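Mono(ADP-ribosyl)transferase SpvB (Salmonella typhimurium, PDB 2GWM) probably transfers ADP-ribose from NAD+ to an arginine of host actin through its C-terminal ADP-ribosyltransferase domain, the part in this chain, blocking filament assembly. Local coordinates at residues D41-T45 with N46-D50; M149-P152 with P153-L157; S172-S175 with K176-L179. One frame throughout, in Å; residues are numbered along the deposited sequence.

All three contacts are local turns within the ADP-ribosyltransferase domain, and none touches another. Contact 1 joins helices 30-39 and 50-69 at the surface, away from the predicted active site. Contact 2 lies closest to the chain centre. It turns from strand 149-151, which directly follows the predicted active-site residue E148, into strand 155-164. The F151 side chain is about 7 Å from that of S111, also predicted. Contact 3 lies where helix 168-175 passes into the following loop. Its L177 side chain is about 10 Å from that of R81, a predicted active-site residue. Contacts 1 and 3 lie on opposite sides of the chain centre, about 48 Å apart between centres.

Contact 1 (D41-T45 with N46-D50); sequences DYLST and NEPSD
T45 reaches across to E47 with its hydroxyl. E47 N donates to T45 OG1 at 3.2 Å, with a somewhat bent N-H...O angle of 146°. A water links the same two residues a second way. It lies 3.0 Å from T45 OG1 and donates to E47 O at 3.0 Å. The first torsion of T45 (chi1 72°) sets OG1 between its backbone N and carbonyl carbon. From there the oxygen faces the amide two residues on, while CG2 takes the place beside the backbone N.

This pairing of a threonine oxygen with the N-H of residue i+2 is an ST turn. It bends the loop that leads from helix 30-39 to helix 50-69. The bend brings P48 back against L43. L43 CD1 rests on the proline ring, 3.7 Å from P48 CG and equally near P48 CB. The two side chains cross at about a right angle.

Helices on both flanks position this pair. L43 also packs on L37 and A56, and P48 touches K34 and F53. Between T45 and E47, N46 is tied to helix 30-39, where its ND2 bonds to E35 OE1. Further on, S49 is the N-cap of helix 50-69. Its hydroxyl caps a backbone N of the first turn, and S49 N bonds to E52 OE1, as in a capping box.

Contact 2 (M149-P152 with P153-L157); sequences MLFP and PNTKL
This is a tight local turn, partly buried, in which F151 and P152 meet T155. It leads from strand 149-151 of the three-stranded sheet into strand 155-164 of the five-stranded sheet. N154 and T155 both face D106 on the edge strand of the larger sheet. They form a G1 beta bulge, with N154 in the left-handed region (phi 78°, psi 32°).

The hydroxyl of T155 does the touching. T155 OG1 sits 3.4 Å from F151 CB and approaches the start of the ring obliquely. The same T155 OG1 lies 3.3 Å from P152 O. Its first torsion (chi1 -52°) puts OG1 beside the backbone N, facing back toward the first strand, and the methyl anti to that N.

P152 CB lies 3.2 Å from P153 CD, a short spacing that comes with the Pro-Pro peptide link. Outside the turn, F151 packs on M110 and T112, and P153 on L23 of helix 3-24.

P152 and P153 have no backbone N-H and can offer only their carbonyls. A water donates to P152 O at 2.7 Å and accepts from T155 N at 3.0 Å, so it joins a carbonyl and an amide on the two sides of the bend.

Contact 3 (S172-S175 with K176-L179); sequences SQLS and KLRL
S172 O is gripped by two groups one turn further along, S175 OG and K176 N. S175 OG donates to S172 O at 2.6 Å, tilted 20° from the carbonyl plane, and K176 N adds a weak bond at 3.2 Å. S175 can fold back because its OG stands between the backbone N and the carbonyl carbon (chi1 77°). The K176 side chain runs out over the same carbonyl, with K176 CG 3.3 Å from S172 O. Beyond CG it is extended, and its CE passes near S172 OG.

The backbone here is the C-terminal end of helix 168-175. Its closing bonds span three residues, as in a 3-10 turn. K176 N donates to Q173 O at 3.1 Å, and L177 N to L174 O at 3.0 Å. Both donors lie well above the carbonyl planes, off the lone pairs.

The chain then runs on extended, and the L179 side chain points back toward L174. L179 CD1 meets L174 CD1 at 3.8 Å, methyl to methyl, and the two side chains cross at about a right angle. A water donates to both S175 O and L177 O. On the protein side, L174 packs on I190 and I193, while L177 reaches I123 and N125 of strand 122-127.

Contact 1 (D41-T45 with N46-D50)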
loop_
_atom_site.group_PDB
_atom_site.type_symbol
_atom_site.label_atom_id
_atom_site.label_comp_id
_atom_site.label_asym_id
_atom_site.label_seq_id
_atom_site.Cartn_x
_atom_site.Cartn_y
_atom_site.Cartn_z
ATOM N N ASP A 41 16.787 -18.252 2.761
ATOM C CA ASP A 41 17.124 -19.498 2.031
ATOM C C ASP A 41 16.556 -19.647 0.662
ATOM O O ASP A 41 16.676 -20.724 0.070
ATOM C CB ASP A 41 16.831 -20.747 2.888
ATOM C CG ASP A 41 17.578 -20.741 4.160
ATOM O OD1 ASP A 41 18.800 -20.472 4.150
ATOM O OD2 ASP A 41 16.919 -20.932 5.210
ATOM N N TYR A 42 16.060 -18.562 0.068
ATOM C CA TYR A 42 15.696 -18.656 -1.321
ATOM C C TYR A 42 16.917 -18.806 -2.218
ATOM O O TYR A 42 16.815 -19.321 -3.309
ATOM C CB TYR A 42 14.915 -17.409 -1.771
ATOM C CG TYR A 42 13.579 -17.201 -1.090
ATOM C CD1 TYR A 42 12.488 -17.910 -1.479
ATOM C CD2 TYR A 42 13.431 -16.298 -0.051
ATOM C CE1 TYR A 42 11.249 -17.721 -0.905
ATOM C CE2 TYR A 42 12.201 -16.096 0.531
ATOM C CZ TYR A 42 11.109 -16.828 0.123
ATOM O OH TYR A 42 9.902 -16.589 0.764
ATOM N N LEU A 43 18.050 -18.304 -1.788
ATOM C CA LEU A 43 19.310 -18.499 -2.498
ATOM C C LEU A 43 20.366 -19.014 -1.558
ATOM O O LEU A 43 20.316 -18.769 -0.367
ATOM C CB LEU A 43 19.804 -17.198 -3.109
ATOM C CG LEU A 43 18.881 -16.619 -4.213
ATOM C CD1 LEU A 43 19.399 -15.236 -4.535
ATOM C CD2 LEU A 43 18.843 -17.492 -5.399
ATOM N N SER A 44 21.355 -19.727 -2.115
ATOM C CA SER A 44 22.516 -20.206 -1.300
ATOM C C SER A 44 23.680 -19.203 -1.051
ATOM O O SER A 44 24.543 -19.436 -0.167
ATOM C CB SER A 44 23.086 -21.497 -1.887
ATOM O OG SER A 44 23.715 -21.194 -3.117
ATOM N N THR A 45 23.710 -18.103 -1.822
ATOM C CA THR A 45 24.711 -17.022 -1.658
ATOM C C THR A 45 24.050 -15.670 -1.805
ATOM O O THR A 45 22.949 -15.582 -2.318
ATOM C CB THR A 45 25.914 -17.063 -2.677
ATOM O OG1 THR A 45 25.496 -16.690 -3.990
ATOM C CG2 THR A 45 26.600 -18.444 -2.711
ATOM N N ASN A 46 24.743 -14.620 -1.367
ATOM C CA ASN A 46 24.301 -13.230 -1.643
ATOM C C ASN A 46 24.858 -12.643 -2.964
ATOM O O ASN A 46 24.721 -11.430 -3.241
ATOM C CB ASN A 46 24.625 -12.304 -0.462
ATOM C CG ASN A 46 26.133 -12.195 -0.186
ATOM O OD1 ASN A 46 26.926 -12.772 -0.909
ATOM N ND2 ASN A 46 26.522 -11.419 0.855
ATOM N N GLU A 47 25.480 -13.508 -3.769
ATOM C CA GLU A 47 25.974 -13.139 -5.094
ATOM C C GLU A 47 25.449 -14.056 -6.211
ATOM O O GLU A 47 26.246 -14.733 -6.857
ATOM C CB GLU A 47 27.502 -13.148 -5.077
ATOM C CG GLU A 47 28.073 -11.869 -4.474
ATOM C CD GLU A 47 29.514 -12.013 -4.021
ATOM O OE1 GLU A 47 30.257 -12.843 -4.605
ATOM O OE2 GLU A 47 29.897 -11.302 -3.063
ATOM N N PRO A 48 24.115 -14.062 -6.456
ATOM C CA PRO A 48 23.461 -14.821 -7.530
ATOM C C PRO A 48 23.583 -14.155 -8.892
ATOM O O PRO A 48 23.855 -12.936 -8.961
ATOM C CB PRO A 48 21.976 -14.719 -7.150
ATOM C CG PRO A 48 21.883 -13.371 -6.470
ATOM C CD PRO A 48 23.131 -13.312 -5.654
ATOM N N SER A 49 23.295 -14.921 -9.955
ATOM C CA SER A 49 23.114 -14.351 -11.279
ATOM C C SER A 49 21.846 -13.505 -11.343
ATOM O O SER A 49 20.957 -13.627 -10.493
ATOM C CB SER A 49 23.044 -15.455 -12.346
ATOM O OG SER A 49 21.797 -16.141 -12.323
ATOM N N ASP A 50 21.734 -12.687 -12.382
ATOM C CA ASP A 50 20.558 -11.844 -12.502
ATOM C C ASP A 50 19.272 -12.678 -12.663
ATOM O O ASP A 50 18.230 -12.320 -12.119
ATOM C CB ASP A 50 20.697 -10.825 -13.620
ATOM C CG ASP A 50 21.756 -9.780 -13.336
ATOM O OD1 ASP A 50 22.312 -9.738 -12.209
ATOM O OD2 ASP A 50 22.046 -9.001 -14.274
HETATM O O HOH W 1 28.136 -16.676 -5.459
#

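Contact 2 (M149-P152 with P153-L157)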
loop_
_atom_site.group_PDB
_atom_site.type_symbol
_atom_site.label_atom_id
_atom_site.label_comp_id
_atom_site.label_asym_id
_atom_site.label_seq_id
_atom_site.Cartn_x
_atom_site.Cartn_y
_atom_site.Cartn_z
ATOM N N MET A 149 -5.244 -2.903 6.196
ATOM C CA MET A 149 -5.700 -3.762 5.116
ATOM C C MET A 149 -4.659 -3.665 4.005
ATOM O O MET A 149 -4.395 -2.577 3.474
ATOM C CB MET A 149 -7.035 -3.275 4.558
ATOM C CG MET A 149 -7.358 -4.007 3.312
ATOM S SD MET A 149 -9.084 -4.094 2.950
ATOM C CE MET A 149 -9.111 -5.471 3.950
ATOM N N LEU A 150 -3.997 -4.783 3.703
ATOM C CA LEU A 150 -2.947 -4.810 2.714
ATOM C C LEU A 150 -3.517 -5.494 1.465
ATOM O O LEU A 150 -4.266 -6.465 1.549
ATOM C CB LEU A 150 -1.748 -5.626 3.251
ATOM C CG LEU A 150 -0.518 -5.573 2.364
ATOM C CD1 LEU A 150 0.126 -4.275 2.378
ATOM C CD2 LEU A 150 0.492 -6.608 2.877
ATOM N N PHE A 151 -3.143 -4.954 0.306
ATOM C CA PHE A 151 -3.490 -5.474 -0.987
ATOM C C PHE A 151 -2.244 -5.973 -1.684
ATOM O O PHE A 151 -1.199 -5.372 -1.583
ATOM C CB PHE A 151 -4.107 -4.340 -1.836
ATOM C CG PHE A 151 -5.478 -3.882 -1.374
ATOM C CD1 PHE A 151 -6.623 -4.344 -1.957
ATOM C CD2 PHE A 151 -5.592 -3.028 -0.303
ATOM C CE1 PHE A 151 -7.876 -3.927 -1.532
ATOM C CE2 PHE A 151 -6.805 -2.637 0.132
ATOM C CZ PHE A 151 -7.939 -3.082 -0.474
ATOM N N PRO A 152 -2.380 -7.068 -2.429
ATOM C CA PRO A 152 -1.225 -7.531 -3.196
ATOM C C PRO A 152 -0.951 -6.655 -4.373
ATOM O O PRO A 152 -1.737 -5.752 -4.699
ATOM C CB PRO A 152 -1.659 -8.926 -3.663
ATOM C CG PRO A 152 -3.140 -8.803 -3.834
ATOM C CD PRO A 152 -3.553 -7.888 -2.668
ATOM N N PRO A 153 0.181 -6.880 -5.038
ATOM C CA PRO A 153 0.557 -6.077 -6.208
ATOM C C PRO A 153 -0.494 -6.046 -7.306
ATOM O O PRO A 153 -1.219 -7.019 -7.500
ATOM C CB PRO A 153 1.834 -6.766 -6.704
ATOM C CG PRO A 153 2.383 -7.368 -5.534
ATOM C CD PRO A 153 1.221 -7.876 -4.736
ATOM N N ASN A 154 -0.535 -4.905 -8.033
ATOM C CA ASN A 154 -1.337 -4.679 -9.213
ATOM C C ASN A 154 -2.801 -4.401 -8.906
ATOM O O ASN A 154 -3.657 -4.697 -9.725
ATOM C CB ASN A 154 -1.210 -5.775 -10.254
ATOM C CG ASN A 154 0.211 -6.055 -10.579
ATOM O OD1 ASN A 154 0.983 -5.125 -10.803
ATOM N ND2 ASN A 154 0.576 -7.356 -10.587
ATOM N N THR A 155 -3.070 -3.772 -7.766
ATOM C CA THR A 155 -4.434 -3.247 -7.538
ATOM C C THR A 155 -4.775 -2.206 -8.582
ATOM O O THR A 155 -3.996 -1.312 -8.847
ATOM C CB THR A 155 -4.562 -2.619 -6.149
ATOM O OG1 THR A 155 -4.117 -3.507 -5.107
ATOM C CG2 THR A 155 -5.982 -2.256 -5.857
ATOM N N LYS A 156 -5.958 -2.340 -9.171
ATOM C CA LYS A 156 -6.476 -1.376 -10.116
ATOM C C LYS A 156 -7.511 -0.490 -9.406
ATOM O O LYS A 156 -8.424 -0.976 -8.769
ATOM C CB LYS A 156 -7.164 -2.071 -11.255
ATOM C CG LYS A 156 -7.375 -1.244 -12.471
ATOM C CD LYS A 156 -8.009 -2.069 -13.560
ATOM C CE LYS A 156 -7.069 -3.035 -14.253
ATOM N NZ LYS A 156 -7.802 -3.895 -15.312
ATOM N N LEU A 157 -7.338 0.792 -9.593
ATOM C CA LEU A 157 -8.271 1.751 -9.043
ATOM C C LEU A 157 -8.685 2.818 -10.003
ATOM O O LEU A 157 -7.911 3.322 -10.802
ATOM C CB LEU A 157 -7.654 2.448 -7.904
ATOM C CG LEU A 157 -7.024 1.551 -6.825
ATOM C CD1 LEU A 157 -5.611 1.608 -7.088
ATOM C CD2 LEU A 157 -7.322 2.016 -5.443
HETATM O O HOH W 2 -1.426 -3.105 -5.371
#

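Contact 3 (S172-S175 with K176-L179)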
loop_
_atom_site.group_PDB
_atom_site.type_symbol
_atom_site.label_atom_id
_atom_site.label_comp_id
_atom_site.label_asym_id
_atom_site.label_seq_id
_atom_site.Cartn_x
_atom_site.Cartn_y
_atom_site.Cartn_z
ATOM N N SER A 172 -16.816 19.296 4.584
ATOM C CA SER A 172 -17.794 18.279 4.926
ATOM C C SER A 172 -17.222 16.911 4.632
ATOM O O SER A 172 -17.303 16.035 5.491
ATOM C CB SER A 172 -19.056 18.468 4.118
ATOM O OG SER A 172 -20.071 17.571 4.498
ATOM N N GLN A 173 -16.628 16.728 3.438
ATOM C CA GLN A 173 -16.078 15.387 3.154
ATOM C C GLN A 173 -15.017 15.021 4.132
ATOM O O GLN A 173 -14.918 13.888 4.614
ATOM C CB GLN A 173 -15.606 15.327 1.720
ATOM C CG GLN A 173 -16.737 15.356 0.694
ATOM C CD GLN A 173 -16.333 14.848 -0.665
ATOM O OE1 GLN A 173 -15.542 13.910 -0.789
ATOM N NE2 GLN A 173 -16.858 15.466 -1.691
ATOM N N LEU A 174 -14.158 15.973 4.437
ATOM C CA LEU A 174 -13.085 15.703 5.374
ATOM C C LEU A 174 -13.618 15.340 6.741
ATOM O O LEU A 174 -13.117 14.448 7.415
ATOM C CB LEU A 174 -12.151 16.913 5.463
ATOM C CG LEU A 174 -10.849 16.708 6.171
ATOM C CD1 LEU A 174 -10.044 15.643 5.532
ATOM C CD2 LEU A 174 -10.096 17.974 6.253
ATOM N N SER A 175 -14.695 16.004 7.174
ATOM C CA SER A 175 -15.259 15.781 8.477
ATOM C C SER A 175 -15.872 14.384 8.613
ATOM O O SER A 175 -16.070 13.916 9.714
ATOM C CB SER A 175 -16.354 16.818 8.735
ATOM O OG SER A 175 -17.551 16.524 8.069
ATOM N N LYS A 176 -16.158 13.766 7.474
ATOM C CA LYS A 176 -16.780 12.428 7.424
ATOM C C LYS A 176 -15.746 11.342 7.221
ATOM O O LYS A 176 -16.082 10.163 7.116
ATOM C CB LYS A 176 -17.915 12.411 6.375
ATOM C CG LYS A 176 -18.984 13.440 6.726
ATOM C CD LYS A 176 -20.253 13.276 5.996
ATOM C CE LYS A 176 -21.269 14.318 6.404
ATOM N NZ LYS A 176 -22.631 13.793 6.078
ATOM N N LEU A 177 -14.466 11.736 7.187
ATOM C CA LEU A 177 -13.330 10.768 7.269
ATOM C C LEU A 177 -12.834 10.685 8.725
ATOM O O LEU A 177 -12.898 11.615 9.466
ATOM C CB LEU A 177 -12.232 11.165 6.266
ATOM C CG LEU A 177 -12.655 11.296 4.800
ATOM C CD1 LEU A 177 -11.555 11.777 3.913
ATOM C CD2 LEU A 177 -13.230 10.028 4.232
ATOM N N ARG A 178 -12.285 9.535 9.168
ATOM C CA ARG A 178 -11.586 9.489 10.480
ATOM C C ARG A 178 -10.100 9.674 10.160
ATOM O O ARG A 178 -9.548 9.050 9.283
ATOM C CB ARG A 178 -11.763 8.163 11.269
ATOM C CG ARG A 178 -11.045 8.186 12.690
ATOM C CD ARG A 178 -11.369 6.966 13.598
ATOM N NE ARG A 178 -10.185 6.408 14.291
ATOM C CZ ARG A 178 -10.140 5.204 14.885
ATOM N NH1 ARG A 178 -11.214 4.409 14.907
ATOM N NH2 ARG A 178 -9.018 4.782 15.471
ATOM N N LEU A 179 -9.536 10.677 10.780
ATOM C CA LEU A 179 -8.150 11.036 10.533
ATOM C C LEU A 179 -7.343 10.657 11.760
ATOM O O LEU A 179 -7.840 10.649 12.884
ATOM C CB LEU A 179 -8.056 12.558 10.305
ATOM C CG LEU A 179 -8.865 12.976 9.067
ATOM C CD1 LEU A 179 -8.891 14.519 9.029
ATOM C CD2 LEU A 179 -8.316 12.412 7.767
HETATM O O HOH W 3 -15.029 11.542 11.451
#